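Response regulator aspartate phosphatase H (Bacillus subtilis, PDB 3Q15) dephosphorylates the sporulation phosphotransferase Spo0F and also acts on the competence regulator ComA, helping to keep competence and sporulation apart in time. Local coordinates at residues Glu18-Lys21 with Met22-Phe26; Phe60-Gln63 with Leu64-Tyr68; Glu83-Glu86 with Thr87-Pro91. All coordinates share one frame; numbering follows the deposited sequence.

Interaction 1 (Glu18-Lys21 with Met22-Phe26); sequences EWYK and MIRQF
Tyr20 and Arg24 meet one turn apart in a local i to i+4 contact on the last turns of helix 9-24, in the N-terminal three-helix bundle domain. CD of Arg24 lies over one face of the Tyr20 ring, 3.9 Å from its centroid, a CH-pi contact offset toward the rim. CG of Arg24 lies 3.7 Å from CE1 of Tyr20. With CG anti to the backbone N (chi1 -163°), the Tyr20 ring stands out from the helix beside its carbonyl carbon, where the methylenes of Arg24 reach its face; Arg24 then bends at chi3 and carries its guanidinium on to Glu89. Cutting Tyr20 back to an alanine is likely to leave the Arg24 methylenes without the ring they lie on and the guanidinium freer to turn away from Glu89. Beside this pair, CD1 of Ile23 comes within 3.5 Å of NE1 of Trp19, whose N-H is paired with His62. Backbone bonds run from Met22, Ile23 and Arg24 to the carbonyls four residues back, and Phe26, with positive phi, is the C-prime residue of the Schellman motif that ends the helix. The chemistry is thus divided: the aliphatic part of Arg24 rests on an aromatic face, and its guanidinium NH2 forms a salt bridge with Glu89 of helix 81-89.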
loop_
_atom_site.group_PDB
_atom_site.type_symbol
_atom_site.label_atom_id
_atom_site.label_comp_id
_atom_site.label_asym_id
_atom_site.label_seq_id
_atom_site.Cartn_x
_atom_site.Cartn_y
_atom_site.Cartn_z
ATOM N N GLU A 18 -10.036 19.438 15.640
ATOM C CA GLU A 18 -9.546 20.324 16.681
ATOM C C GLU A 18 -10.706 20.724 17.577
ATOM O O GLU A 18 -10.569 20.795 18.798
ATOM C CB GLU A 18 -8.894 21.568 16.073
ATOM C CG GLU A 18 -8.365 22.542 17.107
ATOM C CD GLU A 18 -7.310 21.922 18.001
ATOM O OE1 GLU A 18 -7.175 22.373 19.158
ATOM O OE2 GLU A 18 -6.613 20.990 17.543
ATOM N N TRP A 19 -11.848 20.990 16.950
ATOM C CA TRP A 19 -13.086 21.276 17.663
ATOM C C TRP A 19 -13.385 20.138 18.646
ATOM O O TRP A 19 -13.685 20.376 19.818
ATOM C CB TRP A 19 -14.221 21.457 16.650
ATOM C CG TRP A 19 -15.581 21.675 17.237
ATOM C CD1 TRP A 19 -15.883 21.973 18.534
ATOM C CD2 TRP A 19 -16.830 21.599 16.542
ATOM N NE1 TRP A 19 -17.244 22.091 18.689
ATOM C CE2 TRP A 19 -17.849 21.864 17.475
ATOM C CE3 TRP A 19 -17.188 21.335 15.213
ATOM C CZ2 TRP A 19 -19.197 21.871 17.132
ATOM C CZ3 TRP A 19 -18.523 21.341 14.872
ATOM C CH2 TRP A 19 -19.514 21.609 15.827
ATOM N N TYR A 20 -13.275 18.905 18.159
ATOM C CA TYR A 20 -13.506 17.706 18.963
ATOM C C TYR A 20 -12.581 17.643 20.174
ATOM O O TYR A 20 -13.004 17.284 21.272
ATOM C CB TYR A 20 -13.285 16.459 18.104
ATOM C CG TYR A 20 -13.866 15.186 18.681
ATOM C CD1 TYR A 20 -14.904 15.225 19.605
ATOM C CD2 TYR A 20 -13.374 13.944 18.303
ATOM C CE1 TYR A 20 -15.440 14.061 20.131
ATOM C CE2 TYR A 20 -13.902 12.770 18.828
ATOM C CZ TYR A 20 -14.934 12.836 19.739
ATOM O OH TYR A 20 -15.462 11.678 20.260
ATOM N N LYS A 21 -11.309 17.967 19.962
ATOM C CA LYS A 21 -10.330 17.965 21.042
ATOM C C LYS A 21 -10.763 18.881 22.185
ATOM O O LYS A 21 -10.666 18.514 23.357
ATOM C CB LYS A 21 -8.953 18.381 20.524
ATOM C CG LYS A 21 -8.275 17.353 19.632
ATOM C CD LYS A 21 -6.918 17.854 19.163
ATOM C CE LYS A 21 -6.171 16.779 18.388
ATOM N NZ LYS A 21 -6.984 16.258 17.257
ATOM N N MET A 22 -11.241 20.072 21.843
ATOM C CA MET A 22 -11.695 21.012 22.858
ATOM C C MET A 22 -12.906 20.458 23.606
ATOM O O MET A 22 -13.031 20.626 24.818
ATOM C CB MET A 22 -12.023 22.371 22.238
ATOM C CG MET A 22 -10.820 23.110 21.657
ATOM S SD MET A 22 -9.473 23.391 22.832
ATOM C CE MET A 22 -8.463 21.930 22.560
ATOM N N ILE A 23 -13.792 19.789 22.877
ATOM C CA ILE A 23 -14.971 19.177 23.478
ATOM C C ILE A 23 -14.595 18.130 24.523
ATOM O O ILE A 23 -15.127 18.131 25.635
ATOM C CB ILE A 23 -15.867 18.526 22.405
ATOM C CG1 ILE A 23 -16.548 19.606 21.563
ATOM C CG2 ILE A 23 -16.908 17.625 23.054
ATOM C CD1 ILE A 23 -17.388 19.060 20.427
ATOM N N ARG A 24 -13.671 17.242 24.166
ATOM C CA ARG A 24 -13.310 16.127 25.041
ATOM C C ARG A 24 -12.555 16.584 26.289
ATOM O O ARG A 24 -12.436 15.836 27.259
ATOM C CB ARG A 24 -12.522 15.060 24.277
ATOM C CG ARG A 24 -13.305 14.438 23.129
ATOM C CD ARG A 24 -12.614 13.208 22.573
ATOM N NE ARG A 24 -12.724 12.056 23.464
ATOM C CZ ARG A 24 -11.686 11.405 23.981
ATOM N NH1 ARG A 24 -10.448 11.793 23.706
ATOM N NH2 ARG A 24 -11.888 10.363 24.773
ATOM N N GLN A 25 -12.056 17.816 26.257
ATOM C CA GLN A 25 -11.438 18.422 27.431
ATOM C C GLN A 25 -12.392 19.440 28.040
ATOM O O GLN A 25 -12.009 20.238 28.895
ATOM C CB GLN A 25 -10.102 19.074 27.076
ATOM C CG GLN A 25 -9.051 18.083 26.624
ATOM C CD GLN A 25 -7.733 18.744 26.287
ATOM O OE1 GLN A 25 -7.066 18.362 25.327
ATOM N NE2 GLN A 25 -7.344 19.733 27.082
ATOM N N PHE A 26 -13.639 19.404 27.581
ATOM C CA PHE A 26 -14.702 20.233 28.138
ATOM C C PHE A 26 -14.323 21.708 28.246
ATOM O O PHE A 26 -14.570 22.344 29.271
ATOM C CB PHE A 26 -15.129 19.700 29.508
ATOM C CG PHE A 26 -15.720 18.324 29.462
ATOM C CD1 PHE A 26 -17.091 18.148 29.392
ATOM C CD2 PHE A 26 -14.905 17.204 29.484
ATOM C CE1 PHE A 26 -17.637 16.882 29.347
ATOM C CE2 PHE A 26 -15.448 15.935 29.439
ATOM C CZ PHE A 26 -16.815 15.774 29.371
#

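Interaction 2 (Phe60-Gln63 with Leu64-Tyr68); sequences FRHQ and LMLDY
His62, Gln63 and Phe60 meet residues three or four places on, over the last turns of helix 49-67 in the N-terminal three-helix bundle domain. All four residues of 60-63 share one setting, CG anti to the backbone N (chi1 177° in His62), which puts each CG beside its own carbonyl carbon. Phe60 and the Gln63 amide then lean toward the following turn, while His62 projects outward and two neighbours come back to its ring. Met65, extended through chi2 and bent at chi3 (62°), brings its methyl CE over one face, 4.0 Å from the ring centroid, in a CH-pi contact. CD1 of Leu66 comes obliquely to another part of the ring, 3.9 Å from CD2 of His62. Both ring nitrogens are bonded beyond the segment, NE2 to Glu32 and ND1 to Trp19, so the ring's rotation is fixed by polar bonds to two helices of the bundle as well as by the apolar groups beside it.

Phe60 and Leu64 form an apolar pair on another side of the helix, with CD1 of Leu64 3.9 Å from CE2 of Phe60; Leu95 of helix 93-113 touches both, and an apolar side chain of a neighbouring chain packs on Phe60. Arg61, bent at chi2, passes among Tyr20, Ile23, Leu85 and Ile88, side chains of two other helices. Gln63 also bends at chi2, which turns its amide toward Asp67 one turn later, while its OE1 lies 3.7 Å from CD1 of Leu66. The amide and carboxylate planes stand 56° apart: NE2 of Gln63 donates to OD1 of Asp67 over 3.0 Å, meeting that oxygen from above the carboxylate plane.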
loop_
_atom_site.group_PDB
_atom_site.type_symbol
_atom_site.label_atom_id
_atom_site.label_comp_id
_atom_site.label_asym_id
_atom_site.label_seq_id
_atom_site.Cartn_x
_atom_site.Cartn_y
_atom_site.Cartn_z
ATOM N N PHE A 60 -23.842 17.487 17.627
ATOM C CA PHE A 60 -24.580 16.716 18.620
ATOM C C PHE A 60 -23.679 16.414 19.812
ATOM O O PHE A 60 -24.086 16.547 20.967
ATOM C CB PHE A 60 -25.107 15.419 17.996
ATOM C CG PHE A 60 -25.962 14.593 18.922
ATOM C CD1 PHE A 60 -27.271 14.959 19.189
ATOM C CD2 PHE A 60 -25.461 13.439 19.505
ATOM C CE1 PHE A 60 -28.060 14.199 20.037
ATOM C CE2 PHE A 60 -26.246 12.674 20.352
ATOM C CZ PHE A 60 -27.548 13.054 20.618
ATOM N N ARG A 61 -22.448 16.011 19.519
ATOM C CA ARG A 61 -21.466 15.731 20.556
ATOM C C ARG A 61 -21.190 16.996 21.362
ATOM O O ARG A 61 -21.051 16.946 22.583
ATOM C CB ARG A 61 -20.177 15.194 19.930
ATOM C CG ARG A 61 -19.105 14.822 20.932
ATOM C CD ARG A 61 -19.623 13.838 21.972
ATOM N NE ARG A 61 -18.570 13.461 22.911
ATOM C CZ ARG A 61 -18.260 14.160 23.996
ATOM N NH1 ARG A 61 -18.928 15.267 24.282
ATOM N NH2 ARG A 61 -17.285 13.754 24.797
ATOM N N HIS A 62 -21.124 18.131 20.671
ATOM C CA HIS A 62 -20.918 19.420 21.320
ATOM C C HIS A 62 -22.061 19.747 22.278
ATOM O O HIS A 62 -21.842 20.302 23.355
ATOM C CB HIS A 62 -20.776 20.529 20.275
ATOM C CG HIS A 62 -20.626 21.899 20.862
ATOM N ND1 HIS A 62 -19.397 22.485 21.084
ATOM C CD2 HIS A 62 -21.550 22.800 21.273
ATOM C CE1 HIS A 62 -19.572 23.687 21.606
ATOM N NE2 HIS A 62 -20.869 23.903 21.731
ATOM N N GLN A 63 -23.282 19.404 21.879
ATOM C CA GLN A 63 -24.452 19.663 22.712
ATOM C C GLN A 63 -24.460 18.751 23.940
ATOM O O GLN A 63 -24.856 19.163 25.029
ATOM C CB GLN A 63 -25.743 19.489 21.908
ATOM C CG GLN A 63 -27.005 19.874 22.671
ATOM C CD GLN A 63 -27.011 21.336 23.090
ATOM O OE1 GLN A 63 -26.596 22.211 22.329
ATOM N NE2 GLN A 63 -27.476 21.606 24.307
ATOM N N LEU A 64 -24.020 17.511 23.758
ATOM C CA LEU A 64 -23.881 16.589 24.877
ATOM C C LEU A 64 -22.956 17.169 25.938
ATOM O O LEU A 64 -23.210 17.036 27.131
ATOM C CB LEU A 64 -23.349 15.234 24.403
ATOM C CG LEU A 64 -24.352 14.307 23.714
ATOM C CD1 LEU A 64 -23.678 13.027 23.251
ATOM C CD2 LEU A 64 -25.516 13.993 24.646
ATOM N N MET A 65 -21.878 17.812 25.497
ATOM C CA MET A 65 -20.933 18.427 26.423
ATOM C C MET A 65 -21.614 19.498 27.271
ATOM O O MET A 65 -21.417 19.558 28.484
ATOM C CB MET A 65 -19.750 19.036 25.673
ATOM C CG MET A 65 -18.830 19.852 26.566
ATOM S SD MET A 65 -17.537 20.692 25.642
ATOM C CE MET A 65 -18.513 21.775 24.600
ATOM N N LEU A 66 -22.409 20.340 26.621
ATOM C CA LEU A 66 -23.165 21.376 27.315
ATOM C C LEU A 66 -24.187 20.771 28.276
ATOM O O LEU A 66 -24.374 21.268 29.384
ATOM C CB LEU A 66 -23.863 22.299 26.310
ATOM C CG LEU A 66 -22.968 23.003 25.285
ATOM C CD1 LEU A 66 -23.802 23.753 24.259
ATOM C CD2 LEU A 66 -21.981 23.944 25.968
ATOM N N ASP A 67 -24.846 19.696 27.853
ATOM C CA ASP A 67 -25.877 19.070 28.678
ATOM C C ASP A 67 -25.303 18.400 29.925
ATOM O O ASP A 67 -26.026 18.157 30.891
ATOM C CB ASP A 67 -26.685 18.050 27.870
ATOM C CG ASP A 67 -27.485 18.688 26.747
ATOM O OD1 ASP A 67 -27.691 19.919 26.776
ATOM O OD2 ASP A 67 -27.914 17.951 25.834
ATOM N N TYR A 68 -24.009 18.096 29.900
ATOM C CA TYR A 68 -23.370 17.408 31.019
ATOM C C TYR A 68 -22.572 18.353 31.914
ATOM O O TYR A 68 -21.925 17.918 32.866
ATOM C CB TYR A 68 -22.475 16.268 30.519
ATOM C CG TYR A 68 -23.218 14.980 30.228
ATOM C CD1 TYR A 68 -23.281 13.965 31.173
ATOM C CD2 TYR A 68 -23.861 14.782 29.011
ATOM C CE1 TYR A 68 -23.958 12.787 30.915
ATOM C CE2 TYR A 68 -24.541 13.607 28.745
ATOM C CZ TYR A 68 -24.586 12.614 29.700
ATOM O OH TYR A 68 -25.262 11.443 29.437
#

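Interaction 3 (Glu83-Glu86 with Thr87-Pro91); sequences ELLE and TIETP
Glu86 reaches forward along its own helix to Thr90: its CG is anti to the backbone N (chi1 -176°), and a bend at chi2 (-81°) brings OE2 to 2.7 Å from OG1 of Thr90. The same hydroxyl lies 2.8 Å from the carbonyl O of Glu86, so its single proton has two acceptors within reach; Thr90 N also donates to that carbonyl, from above its plane. One turn earlier, OG1 of Thr87, anti to the carbonyl carbon, donates to O of Glu83 over 3.1 Å from 40° above the carbonyl plane, while Thr87 N reaches the same oxygen within the plane. On another side of the helix, Glu89 extends beyond its CG and sets OE1 3.5 Å from CG of Leu85, at an oblique crossing of the two side chains. That carboxylate oxygen takes a salt bridge from Arg24, and Leu85 and Ile88 also pack on Arg61. The chemistry suggests a two-sided helix: on the more exposed side Thr87 adds a side-chain bond to the carbonyl of Glu83, and the Thr90 hydroxyl lies near both the carbonyl and the carboxylate of Glu86, whereas Leu85, Ile88 and Glu89 offer apolar surface and one charge to the three-helix bundle.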
loop_
_atom_site.group_PDB
_atom_site.type_symbol
_atom_site.label_atom_id
_atom_site.label_comp_id
_atom_site.label_asym_id
_atom_site.label_seq_id
_atom_site.Cartn_x
_atom_site.Cartn_y
_atom_site.Cartn_z
ATOM N N GLU A 83 -13.383 11.151 34.227
ATOM C CA GLU A 83 -14.653 10.636 34.725
ATOM C C GLU A 83 -15.824 11.137 33.890
ATOM O O GLU A 83 -16.634 10.351 33.406
ATOM C CB GLU A 83 -14.843 11.022 36.193
ATOM C CG GLU A 83 -13.854 10.346 37.126
ATOM C CD GLU A 83 -13.854 10.942 38.518
ATOM O OE1 GLU A 83 -13.970 12.181 38.636
ATOM O OE2 GLU A 83 -13.737 10.172 39.494
ATOM N N LEU A 84 -15.901 12.452 33.725
ATOM C CA LEU A 84 -16.983 13.066 32.971
ATOM C C LEU A 84 -17.006 12.535 31.541
ATOM O O LEU A 84 -18.072 12.363 30.948
ATOM C CB LEU A 84 -16.827 14.587 32.973
ATOM C CG LEU A 84 -18.059 15.412 32.603
ATOM C CD1 LEU A 84 -19.220 15.103 33.538
ATOM C CD2 LEU A 84 -17.731 16.895 32.634
ATOM N N LEU A 85 -15.823 12.269 30.999
ATOM C CA LEU A 85 -15.689 11.770 29.635
ATOM C C LEU A 85 -16.299 10.376 29.496
ATOM O O LEU A 85 -17.018 10.096 28.537
ATOM C CB LEU A 85 -14.213 11.758 29.222
ATOM C CG LEU A 85 -13.867 11.926 27.743
ATOM C CD1 LEU A 85 -14.704 13.023 27.097
ATOM C CD2 LEU A 85 -12.379 12.213 27.585
ATOM N N GLU A 86 -16.016 9.505 30.460
ATOM C CA GLU A 86 -16.547 8.147 30.440
ATOM C C GLU A 86 -18.069 8.164 30.578
ATOM O O GLU A 86 -18.766 7.293 30.054
ATOM C CB GLU A 86 -15.913 7.311 31.557
ATOM C CG GLU A 86 -16.316 5.845 31.565
ATOM C CD GLU A 86 -17.662 5.613 32.221
ATOM O OE1 GLU A 86 -18.084 6.468 33.028
ATOM O OE2 GLU A 86 -18.297 4.576 31.931
ATOM N N THR A 87 -18.575 9.171 31.282
ATOM C CA THR A 87 -20.008 9.320 31.506
ATOM C C THR A 87 -20.735 9.620 30.198
ATOM O O THR A 87 -21.830 9.120 29.951
ATOM C CB THR A 87 -20.296 10.440 32.530
ATOM O OG1 THR A 87 -19.668 10.120 33.778
ATOM C CG2 THR A 87 -21.792 10.601 32.754
ATOM N N ILE A 88 -20.114 10.437 29.359
ATOM C CA ILE A 88 -20.719 10.830 28.094
ATOM C C ILE A 88 -20.532 9.777 27.002
ATOM O O ILE A 88 -21.454 9.504 26.239
ATOM C CB ILE A 88 -20.158 12.180 27.610
ATOM C CG1 ILE A 88 -20.545 13.290 28.589
ATOM C CG2 ILE A 88 -20.661 12.508 26.212
ATOM C CD1 ILE A 88 -20.058 14.666 28.183
ATOM N N GLU A 89 -19.343 9.189 26.933
ATOM C CA GLU A 89 -18.996 8.280 25.838
ATOM C C GLU A 89 -19.647 6.898 25.935
ATOM O O GLU A 89 -20.132 6.361 24.938
ATOM C CB GLU A 89 -17.478 8.128 25.735
ATOM C CG GLU A 89 -16.759 9.398 25.351
ATOM C CD GLU A 89 -15.267 9.194 25.197
ATOM O OE1 GLU A 89 -14.589 10.147 24.771
ATOM O OE2 GLU A 89 -14.775 8.084 25.502
ATOM N N THR A 90 -19.645 6.323 27.132
ATOM C CA THR A 90 -20.172 4.976 27.335
ATOM C C THR A 90 -21.575 4.778 26.752
ATOM O O THR A 90 -21.802 3.828 26.006
ATOM C CB THR A 90 -20.148 4.575 28.821
ATOM O OG1 THR A 90 -18.796 4.590 29.292
ATOM C CG2 THR A 90 -20.731 3.181 29.011
ATOM N N PRO A 91 -22.517 5.676 27.083
ATOM C CA PRO A 91 -23.871 5.560 26.530
ATOM C C PRO A 91 -23.923 5.916 25.046
ATOM O O PRO A 91 -24.944 5.688 24.394
ATOM C CB PRO A 91 -24.670 6.592 27.335
ATOM C CG PRO A 91 -23.829 6.911 28.521
ATOM C CD PRO A 91 -22.422 6.771 28.061
#

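Overall arrangement
From the N terminus, interaction 1 comes at the end of helix 9-24, interaction 2 at the end of helix 49-67 and interaction 3 along helix 81-89. Each is local and spans about two helical turns, so none closes a long loop; they stand in series, neither nesting nor crossing. Their centres lie 11 to 14 Å apart, and all three touch one another, on the same side of the chain's centre. Ile23 against Arg61 and Met65 links interactions 1 and 2. Phe26 against Leu84 and Ile88, beside the Arg24-Glu89 bridge, joins 1 to 3, and Tyr68 against Thr87 and Ile88 joins 2 to 3. Together they tie two helices of the N-terminal bundle to helix 81-89.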